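Side-chain contacts in cytoplasmic protein (Cryptococcus neoformans var. grubii serotype A, PDB 7LPO), which probably hydrolyses the beta-glucosidic bond of steryl glucosides, as a fungal sterylglucosidase of glycoside hydrolase family 5: residues Lys92-Asn97 / Leu590-Val595; Phe194-Trp199 / Met460-Asn465; Asp576-His579 / Asp583-Asn586. All blocks are in the same frame, centred on the assembly; numbering follows the deposited sequence.

Contact 1 of 3, residues Lys92-Asn97 / Leu590-Val595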
loop_
_atom_site.group_PDB
_atom_site.type_symbol
_atom_site.label_atom_id
_atom_site.label_comp_id
_atom_site.label_asym_id
_atom_site.label_seq_id
_atom_site.Cartn_x
_atom_site.Cartn_y
_atom_site.Cartn_z
ATOM N N LYS A 92 2.566 -18.957 6.146
ATOM C CA LYS A 92 3.304 -19.912 5.323
ATOM C C LYS A 92 2.420 -21.083 4.906
ATOM O O LYS A 92 2.481 -21.538 3.756
ATOM C CB LYS A 92 4.537 -20.418 6.075
ATOM C CG LYS A 92 5.661 -20.888 5.152
ATOM C CD LYS A 92 6.400 -19.691 4.564
ATOM C CE LYS A 92 7.503 -20.111 3.605
ATOM N NZ LYS A 92 7.133 -19.860 2.183
ATOM N N ALA A 93 1.586 -21.579 5.824
ATOM C CA ALA A 93 0.689 -22.688 5.514
ATOM C C ALA A 93 -0.338 -22.316 4.449
ATOM O O ALA A 93 -0.857 -23.206 3.766
ATOM C CB ALA A 93 -0.020 -23.158 6.789
ATOM N N TRP A 94 -0.650 -21.027 4.308
ATOM C CA TRP A 94 -1.529 -20.538 3.258
ATOM C C TRP A 94 -0.815 -20.404 1.926
ATOM O O TRP A 94 -1.429 -19.945 0.953
ATOM C CB TRP A 94 -2.127 -19.185 3.647
ATOM C CG TRP A 94 -3.247 -19.243 4.649
ATOM C CD1 TRP A 94 -4.059 -20.311 4.920
ATOM C CD2 TRP A 94 -3.687 -18.178 5.496
ATOM N NE1 TRP A 94 -4.980 -19.970 5.892
ATOM C CE2 TRP A 94 -4.763 -18.669 6.265
ATOM C CE3 TRP A 94 -3.281 -16.851 5.678
ATOM C CZ2 TRP A 94 -5.425 -17.886 7.202
ATOM C CZ3 TRP A 94 -3.943 -16.072 6.626
ATOM C CH2 TRP A 94 -5.003 -16.592 7.365
ATOM N N GLY A 95 0.456 -20.802 1.856
ATOM C CA GLY A 95 1.208 -20.783 0.621
ATOM C C GLY A 95 1.989 -19.514 0.360
ATOM O O GLY A 95 2.666 -19.424 -0.669
ATOM N N TYR A 96 1.935 -18.537 1.257
ATOM C CA TYR A 96 2.601 -17.264 1.018
ATOM C C TYR A 96 4.106 -17.383 1.213
ATOM O O TYR A 96 4.579 -18.112 2.087
ATOM C CB TYR A 96 2.026 -16.198 1.941
ATOM C CG TYR A 96 0.559 -15.929 1.675
ATOM C CD1 TYR A 96 0.043 -16.009 0.387
ATOM C CD2 TYR A 96 -0.304 -15.588 2.704
ATOM C CE1 TYR A 96 -1.287 -15.769 0.135
ATOM C CE2 TYR A 96 -1.641 -15.343 2.454
ATOM C CZ TYR A 96 -2.125 -15.440 1.173
ATOM O OH TYR A 96 -3.456 -15.207 0.923
ATOM N N ASN A 97 4.859 -16.685 0.360
ATOM C CA ASN A 97 6.312 -16.619 0.469
ATOM C C ASN A 97 6.820 -15.182 0.467
ATOM O O ASN A 97 8.026 -14.960 0.293
ATOM C CB ASN A 97 6.971 -17.403 -0.670
ATOM C CG ASN A 97 6.474 -16.965 -2.045
ATOM O OD1 ASN A 97 5.730 -15.991 -2.167
ATOM N ND2 ASN A 97 6.887 -17.684 -3.085
ATOM N N LEU A 590 -9.732 -4.690 6.591
ATOM C CA LEU A 590 -9.263 -5.454 5.445
ATOM C C LEU A 590 -8.407 -6.639 5.852
ATOM O O LEU A 590 -7.812 -7.278 4.982
ATOM C CB LEU A 590 -8.478 -4.552 4.487
ATOM C CG LEU A 590 -9.327 -3.692 3.547
ATOM C CD1 LEU A 590 -9.651 -2.360 4.190
ATOM C CD2 LEU A 590 -8.613 -3.465 2.206
ATOM N N SER A 591 -8.331 -6.949 7.145
ATOM C CA SER A 591 -7.530 -8.077 7.596
ATOM C C SER A 591 -8.143 -9.403 7.164
ATOM O O SER A 591 -9.356 -9.617 7.266
ATOM C CB SER A 591 -7.382 -8.060 9.115
ATOM O OG SER A 591 -6.566 -9.137 9.547
ATOM N N LEU A 592 -7.278 -10.308 6.698
ATOM C CA LEU A 592 -7.688 -11.663 6.363
ATOM C C LEU A 592 -8.117 -12.468 7.583
ATOM O O LEU A 592 -8.782 -13.499 7.425
ATOM C CB LEU A 592 -6.536 -12.400 5.680
ATOM C CG LEU A 592 -5.928 -11.755 4.443
ATOM C CD1 LEU A 592 -4.844 -12.653 3.888
ATOM C CD2 LEU A 592 -7.004 -11.494 3.412
ATOM N N TRP A 593 -7.740 -12.033 8.783
ATOM C CA TRP A 593 -7.807 -12.846 9.987
ATOM C C TRP A 593 -8.197 -11.952 11.156
ATOM O O TRP A 593 -7.834 -10.775 11.202
ATOM C CB TRP A 593 -6.446 -13.550 10.216
ATOM C CG TRP A 593 -6.449 -14.573 11.294
ATOM C CD1 TRP A 593 -6.686 -15.906 11.158
ATOM C CD2 TRP A 593 -6.197 -14.349 12.688
ATOM N NE1 TRP A 593 -6.621 -16.528 12.386
ATOM C CE2 TRP A 593 -6.315 -15.593 13.340
ATOM C CE3 TRP A 593 -5.888 -13.218 13.448
ATOM C CZ2 TRP A 593 -6.141 -15.736 14.716
ATOM C CZ3 TRP A 593 -5.720 -13.364 14.813
ATOM C CH2 TRP A 593 -5.853 -14.611 15.433
ATOM N N SER A 594 -8.961 -12.514 12.087
ATOM C CA SER A 594 -9.409 -11.779 13.260
ATOM C C SER A 594 -9.694 -12.760 14.383
ATOM O O SER A 594 -10.323 -13.797 14.156
ATOM C CB SER A 594 -10.671 -10.961 12.971
ATOM O OG SER A 594 -11.167 -10.363 14.162
ATOM N N VAL A 595 -9.238 -12.422 15.595
ATOM C CA VAL A 595 -9.554 -13.253 16.754
ATOM C C VAL A 595 -11.060 -13.348 16.952
ATOM O O VAL A 595 -11.562 -14.360 17.448
ATOM C CB VAL A 595 -8.876 -12.709 18.027
ATOM C CG1 VAL A 595 -7.368 -12.762 17.897
ATOM C CG2 VAL A 595 -9.356 -11.292 18.310
#

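Contact 2 of 3, residues Phe194-Trp199 / Met460-Asn465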
loop_
_atom_site.group_PDB
_atom_site.type_symbol
_atom_site.label_atom_id
_atom_site.label_comp_id
_atom_site.label_asym_id
_atom_site.label_seq_id
_atom_site.Cartn_x
_atom_site.Cartn_y
_atom_site.Cartn_z
ATOM N N PHE A 194 -17.547 7.939 12.011
ATOM C CA PHE A 194 -16.605 8.388 10.985
ATOM C C PHE A 194 -17.025 7.849 9.618
ATOM O O PHE A 194 -17.106 6.624 9.447
ATOM C CB PHE A 194 -15.204 7.905 11.359
ATOM C CG PHE A 194 -14.085 8.691 10.738
ATOM C CD1 PHE A 194 -14.143 10.064 10.644
ATOM C CD2 PHE A 194 -12.960 8.043 10.264
ATOM C CE1 PHE A 194 -13.109 10.776 10.069
ATOM C CE2 PHE A 194 -11.917 8.749 9.700
ATOM C CZ PHE A 194 -11.994 10.114 9.596
ATOM N N PRO A 195 -17.328 8.704 8.640
ATOM C CA PRO A 195 -17.836 8.192 7.358
ATOM C C PRO A 195 -16.833 7.276 6.672
ATOM O O PRO A 195 -15.619 7.487 6.723
ATOM C CB PRO A 195 -18.099 9.463 6.535
ATOM C CG PRO A 195 -18.258 10.550 7.536
ATOM C CD PRO A 195 -17.371 10.177 8.706
ATOM N N ALA A 196 -17.363 6.256 6.010
ATOM C CA ALA A 196 -16.540 5.265 5.330
ATOM C C ALA A 196 -15.565 5.911 4.356
ATOM O O ALA A 196 -15.965 6.651 3.450
ATOM C CB ALA A 196 -17.437 4.278 4.583
ATOM N N MET A 197 -14.283 5.605 4.539
ATOM C CA MET A 197 -13.226 5.948 3.593
ATOM C C MET A 197 -13.053 7.449 3.428
ATOM O O MET A 197 -12.430 7.902 2.458
ATOM C CB MET A 197 -13.494 5.313 2.227
ATOM C CG MET A 197 -13.406 3.784 2.192
ATOM S SD MET A 197 -12.065 3.068 3.174
ATOM C CE MET A 197 -10.798 2.879 1.980
ATOM N N ILE A 198 -13.596 8.252 4.344
ATOM C CA ILE A 198 -13.411 9.687 4.205
ATOM C C ILE A 198 -11.970 10.080 4.505
ATOM O O ILE A 198 -11.531 11.161 4.102
ATOM C CB ILE A 198 -14.398 10.457 5.099
ATOM C CG1 ILE A 198 -14.512 11.907 4.617
ATOM C CG2 ILE A 198 -13.972 10.410 6.537
ATOM C CD1 ILE A 198 -15.655 12.680 5.271
ATOM N N TRP A 199 -11.209 9.212 5.178
ATOM C CA TRP A 199 -9.837 9.562 5.532
ATOM C C TRP A 199 -9.041 9.952 4.298
ATOM O O TRP A 199 -8.115 10.776 4.383
ATOM C CB TRP A 199 -9.164 8.396 6.268
ATOM C CG TRP A 199 -8.906 7.200 5.401
ATOM C CD1 TRP A 199 -9.678 6.077 5.295
ATOM C CD2 TRP A 199 -7.797 7.007 4.521
ATOM N NE1 TRP A 199 -9.118 5.198 4.391
ATOM C CE2 TRP A 199 -7.963 5.749 3.904
ATOM C CE3 TRP A 199 -6.674 7.776 4.192
ATOM C CZ2 TRP A 199 -7.066 5.254 2.974
ATOM C CZ3 TRP A 199 -5.777 7.273 3.269
ATOM C CH2 TRP A 199 -5.980 6.025 2.675
ATOM N N MET A 460 -15.065 1.471 -1.482
ATOM C CA MET A 460 -15.731 2.672 -0.984
ATOM C C MET A 460 -17.147 2.397 -0.494
ATOM O O MET A 460 -17.600 3.018 0.475
ATOM C CB MET A 460 -15.763 3.749 -2.067
ATOM C CG MET A 460 -14.407 4.051 -2.679
ATOM S SD MET A 460 -13.192 4.705 -1.489
ATOM C CE MET A 460 -13.997 6.198 -0.984
ATOM N N THR A 461 -17.876 1.502 -1.155
ATOM C CA THR A 461 -19.259 1.232 -0.779
ATOM C C THR A 461 -19.374 0.127 0.255
ATOM O O THR A 461 -20.476 -0.085 0.788
ATOM C CB THR A 461 -20.083 0.850 -2.010
ATOM O OG1 THR A 461 -19.597 -0.388 -2.542
ATOM C CG2 THR A 461 -19.986 1.932 -3.076
ATOM N N LYS A 462 -18.272 -0.571 0.561
ATOM C CA LYS A 462 -18.271 -1.726 1.462
ATOM C C LYS A 462 -19.456 -2.669 1.142
ATOM O O LYS A 462 -20.182 -3.112 2.014
ATOM C CB LYS A 462 -18.287 -1.262 2.927
ATOM C CG LYS A 462 -17.083 -0.356 3.216
ATOM C CD LYS A 462 -16.991 0.052 4.659
ATOM C CE LYS A 462 -15.587 0.574 4.971
ATOM N NZ LYS A 462 -15.509 1.109 6.345
ATOM N N HIS A 463 -19.585 -2.954 -0.150
ATOM C CA HIS A 463 -20.632 -3.827 -0.668
ATOM C C HIS A 463 -20.080 -4.493 -1.921
ATOM O O HIS A 463 -19.411 -3.846 -2.732
ATOM C CB HIS A 463 -21.906 -3.031 -0.983
ATOM C CG HIS A 463 -23.096 -3.885 -1.286
ATOM N ND1 HIS A 463 -24.060 -4.179 -0.346
ATOM C CD2 HIS A 463 -23.484 -4.499 -2.430
ATOM C CE1 HIS A 463 -24.985 -4.949 -0.895
ATOM N NE2 HIS A 463 -24.660 -5.155 -2.159
ATOM N N TRP A 464 -20.346 -5.784 -2.067
ATOM C CA TRP A 464 -20.051 -6.482 -3.315
ATOM C C TRP A 464 -21.251 -6.251 -4.219
ATOM O O TRP A 464 -22.306 -6.862 -4.032
ATOM C CB TRP A 464 -19.813 -7.964 -3.093
ATOM C CG TRP A 464 -19.584 -8.694 -4.375
ATOM C CD1 TRP A 464 -20.324 -9.725 -4.867
ATOM C CD2 TRP A 464 -18.557 -8.439 -5.348
ATOM N NE1 TRP A 464 -19.816 -10.142 -6.078
ATOM C CE2 TRP A 464 -18.733 -9.370 -6.396
ATOM C CE3 TRP A 464 -17.509 -7.516 -5.432
ATOM C CZ2 TRP A 464 -17.896 -9.414 -7.507
ATOM C CZ3 TRP A 464 -16.673 -7.558 -6.538
ATOM C CH2 TRP A 464 -16.874 -8.498 -7.563
ATOM N N ASN A 465 -21.108 -5.348 -5.186
ATOM C CA ASN A 465 -22.216 -4.961 -6.046
ATOM C C ASN A 465 -22.400 -5.918 -7.214
ATOM O O ASN A 465 -21.451 -6.552 -7.677
ATOM C CB ASN A 465 -21.980 -3.554 -6.579
ATOM C CG ASN A 465 -21.883 -2.540 -5.470
ATOM O OD1 ASN A 465 -20.796 -2.068 -5.103
ATOM N ND2 ASN A 465 -23.026 -2.208 -4.908
HETATM O O HOH W 1 -13.872 3.492 6.741
#

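Contact 3 of 3, residues Asp576-His579 / Asp583-Asn586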
loop_
_atom_site.group_PDB
_atom_site.type_symbol
_atom_site.label_atom_id
_atom_site.label_comp_id
_atom_site.label_asym_id
_atom_site.label_seq_id
_atom_site.Cartn_x
_atom_site.Cartn_y
_atom_site.Cartn_z
ATOM N N ASP A 576 -4.397 -7.819 15.522
ATOM C CA ASP A 576 -5.304 -7.293 16.538
ATOM C C ASP A 576 -6.597 -6.735 15.943
ATOM O O ASP A 576 -7.302 -5.972 16.610
ATOM C CB ASP A 576 -4.600 -6.230 17.387
ATOM C CG ASP A 576 -4.217 -4.991 16.590
ATOM O OD1 ASP A 576 -4.474 -4.948 15.365
ATOM O OD2 ASP A 576 -3.650 -4.054 17.191
ATOM N N ASN A 577 -6.938 -7.124 14.720
ATOM C CA ASN A 577 -8.221 -6.742 14.141
ATOM C C ASN A 577 -9.374 -7.244 15.008
ATOM O O ASN A 577 -9.336 -8.352 15.546
ATOM C CB ASN A 577 -8.328 -7.301 12.720
ATOM C CG ASN A 577 -9.743 -7.202 12.138
ATOM O OD1 ASN A 577 -10.643 -7.942 12.529
ATOM N ND2 ASN A 577 -9.934 -6.283 11.206
ATOM N N VAL A 578 -10.400 -6.411 15.160
ATOM C CA VAL A 578 -11.612 -6.783 15.881
ATOM C C VAL A 578 -12.818 -6.324 15.074
ATOM O O VAL A 578 -12.735 -5.404 14.258
ATOM C CB VAL A 578 -11.677 -6.177 17.301
ATOM C CG1 VAL A 578 -10.760 -6.936 18.254
ATOM C CG2 VAL A 578 -11.307 -4.712 17.255
ATOM N N HIS A 579 -13.959 -6.967 15.325
ATOM C CA HIS A 579 -15.175 -6.616 14.588
ATOM C C HIS A 579 -15.613 -5.184 14.871
ATOM O O HIS A 579 -16.095 -4.482 13.977
ATOM C CB HIS A 579 -16.314 -7.570 14.943
ATOM C CG HIS A 579 -16.124 -8.955 14.424
ATOM N ND1 HIS A 579 -16.963 -9.994 14.759
ATOM C CD2 HIS A 579 -15.187 -9.471 13.596
ATOM C CE1 HIS A 579 -16.538 -11.098 14.172
ATOM N NE2 HIS A 579 -15.470 -10.805 13.451
ATOM N N ASP A 583 -9.560 -2.885 11.563
ATOM C CA ASP A 583 -8.109 -2.845 11.659
ATOM C C ASP A 583 -7.615 -1.763 12.646
ATOM O O ASP A 583 -6.400 -1.579 12.712
ATOM C CB ASP A 583 -7.475 -2.592 10.284
ATOM C CG ASP A 583 -7.741 -3.713 9.276
ATOM O OD1 ASP A 583 -8.132 -4.839 9.670
ATOM O OD2 ASP A 583 -7.547 -3.457 8.067
ATOM N N ASN A 584 -8.527 -1.084 13.349
ATOM C CA ASN A 584 -8.186 -0.035 14.310
ATOM C C ASN A 584 -7.590 1.182 13.615
ATOM O O ASN A 584 -6.710 1.852 14.162
ATOM C CB ASN A 584 -7.222 -0.544 15.385
ATOM C CG ASN A 584 -7.804 -1.674 16.190
ATOM O OD1 ASN A 584 -8.800 -1.496 16.880
ATOM N ND2 ASN A 584 -7.199 -2.855 16.090
ATOM N N TRP A 585 -8.083 1.482 12.411
ATOM C CA TRP A 585 -7.550 2.590 11.623
ATOM C C TRP A 585 -8.644 3.081 10.675
ATOM O O TRP A 585 -8.896 2.466 9.630
ATOM C CB TRP A 585 -6.308 2.148 10.867
ATOM C CG TRP A 585 -5.568 3.265 10.207
ATOM C CD1 TRP A 585 -4.657 4.095 10.786
ATOM C CD2 TRP A 585 -5.670 3.670 8.837
ATOM N NE1 TRP A 585 -4.184 4.997 9.862
ATOM C CE2 TRP A 585 -4.791 4.758 8.658
ATOM C CE3 TRP A 585 -6.431 3.226 7.747
ATOM C CZ2 TRP A 585 -4.647 5.413 7.434
ATOM C CZ3 TRP A 585 -6.283 3.868 6.527
ATOM C CH2 TRP A 585 -5.394 4.952 6.381
ATOM N N ASN A 586 -9.290 4.181 11.058
ATOM C CA ASN A 586 -10.141 4.974 10.176
ATOM C C ASN A 586 -11.340 4.195 9.649
ATOM O O ASN A 586 -11.907 4.543 8.607
ATOM C CB ASN A 586 -9.323 5.543 9.011
ATOM C CG ASN A 586 -8.359 6.631 9.456
ATOM O OD1 ASN A 586 -8.522 7.209 10.530
ATOM N ND2 ASN A 586 -7.363 6.924 8.624
HETATM O O HOH W 2 -4.474 -2.418 14.287
#

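Contact 1 of 3, residues Lys92-Asn97 / Leu590-Val595
Tyr96 and Leu592 both set CG opposite the carbonyl carbon (chi1 -63° and -55°), and from there the two side chains run at each other from opposite directions. Leu592 is extended beyond CG, so its CD1 methyl leads and stops 4.2 Å from Tyr96 OH. The same methyl also lies 4.5 Å from Trp94 CZ3, which puts one branch of the leucine against both aromatic residues. Trp593 takes another rotamer, with CG anti to the backbone N (chi1 -171°), and brings its five-membered ring up to the far end of the Trp94 indole. There Trp593 CD1 sits near the Trp94 plane, at the ring's edge, 4.2 Å from Trp94 CH2. This is apolar contact at the margins of large side chains, with the two backbones well apart.

Each side is shaped by its own polar bonds. Gly95 N reaches back to Lys92 O at 2.9 Å, part of the Schellman motif that ends helix 83-93 and turns the chain toward strand 98-104. Lys92 NZ spans the same turn to Tyr96 O at 3.1 Å. Opposite, Ser591 OG donates along a lone pair of Trp593 O at 2.7 Å.

The polar ends of the three rings bond to backbone carbonyls between helices 652-656 and 662-665, ends included: Trp94 NE1 to Ile655 O, Trp593 NE1 to Asp657 O and Tyr96 OH to Phe665 O. Tyr96 and Leu592 both rest on Val41 and Ile570, of the neighbouring barrel strands 35-43 and 567-570, while helix 652-656 packs on Ala93.

Contact 2 of 3, residues Phe194-Trp199 / Met460-Asn465
A type II turn from Pro195 to Ile198, with Met197 at its positive-phi corner, brings the CA of Met197 within 6.2 Å of the CA of Met460, in the last turn of helix 456-461. The two methionine side chains cross at about a right angle. Met460 is bent at each of its torsions, and the folding carries SD and CE over to the turn although its CB does not aim there. Its CE presses on Met197 CB at 3.4 Å, tighter than usual for two carbons. Met460 SD lies 3.8 Å from Met197 CG, so SD and CE both lie against the CB-CG bond of Met197, whose own chain bends at chi2 and chi3.

Family 5 enzymes are (beta/alpha)8 barrels whose active sites lie at the C-terminal ends of the strands, and both segments belong to excursions that follow such strands, 137-143 and 447-449. The side chain of Met197 comes within about 4 Å (nearest atoms) of a bound Tris molecule, which probably came from the crystallisation liquor but is consistent with a pocket here.

Lys462, just past the helix and also at positive phi, runs its extended chain alongside the turn. Its NZ passes 4.1 Å from Ala196 CB. A water then joins the two segments, accepting from Lys462 NZ at 2.9 Å and from Met197 N at 3.1 Å. The ammonium also forms a salt bridge with Asp527 and donates to Gly587 O.

Contact 3 of 3, residues Asp576-His579 / Asp583-Asn586
Asn577 and Asp583 meet with their flat ends steeply turned, amide and carboxylate planes 68° apart, in the loop that follows strand 567-570, the last strand of the (beta/alpha)8 barrel. Asn577 directs its ND2 at Asp583 OD1, 2.8 Å away, in a fairly straight bond with an N-H...O angle of 154°. The acceptor lies nearly in the amide plane of the asparagine, whereas the donor reaches the carboxylate on its anti side and somewhat out of its plane. Asp583 can take this bond because its carboxylate curls back toward 576-579, although its CB starts off away from that segment. Both partners have further bonds: Asn577 ND2 also donates to Asp589 OD1, and Asp583 OD2 accepts from Leu590 N. ND2 of the amide therefore carries two bonds, each oxygen of the carboxylate has a partner, and the loop is drawn together round them.

The next pair sits on the other side of the Asp583 backbone. Asn584, at positive phi, has its CB directed toward 576-579 and gives its ND2 to Asp576 O at 3.2 Å. The acceptor is close to the amide plane, but the donor stands well above the carbonyl plane, and the bond is bent. On its other branch, Asn584 OD1 rests 4.1 Å from Val578 CG2, the two side chains crossing at about a right angle.

Asp576 sets its CG between backbone N and carbonyl carbon, which folds the carboxylate over toward Asn584 with the two planes 74° apart. Beside the pair lies a water that donates to Asp576 OD1 at 2.8 Å and to Asp583 O at 2.6 Å, and accepts a longer bond from Asn584 ND2 at 3.3 Å.

How the contacts relate
Contacts 1 and 3 are buried and share the long loop after strand 567-570; contact 2 is only partly buried. Chemistry follows place: contact 1 sets apolar rings and a leucine methyl between barrel strands and the helices of 652-665, contact 2 has methionines and a water-bridged lysine on partly exposed loops after the strands, and contact 3 ties its loop with amides and carboxylates. Contact 3 is the middle piece, its centre about 15 Å from the centre of each of the others. It bonds to contact 1 through Asn577 O with Ser594 OG, and packs on contact 2 where Trp585 meets Trp199 edge-to-face. Contacts 1 and 2 do not touch, their nearest atoms being about 6 Å apart.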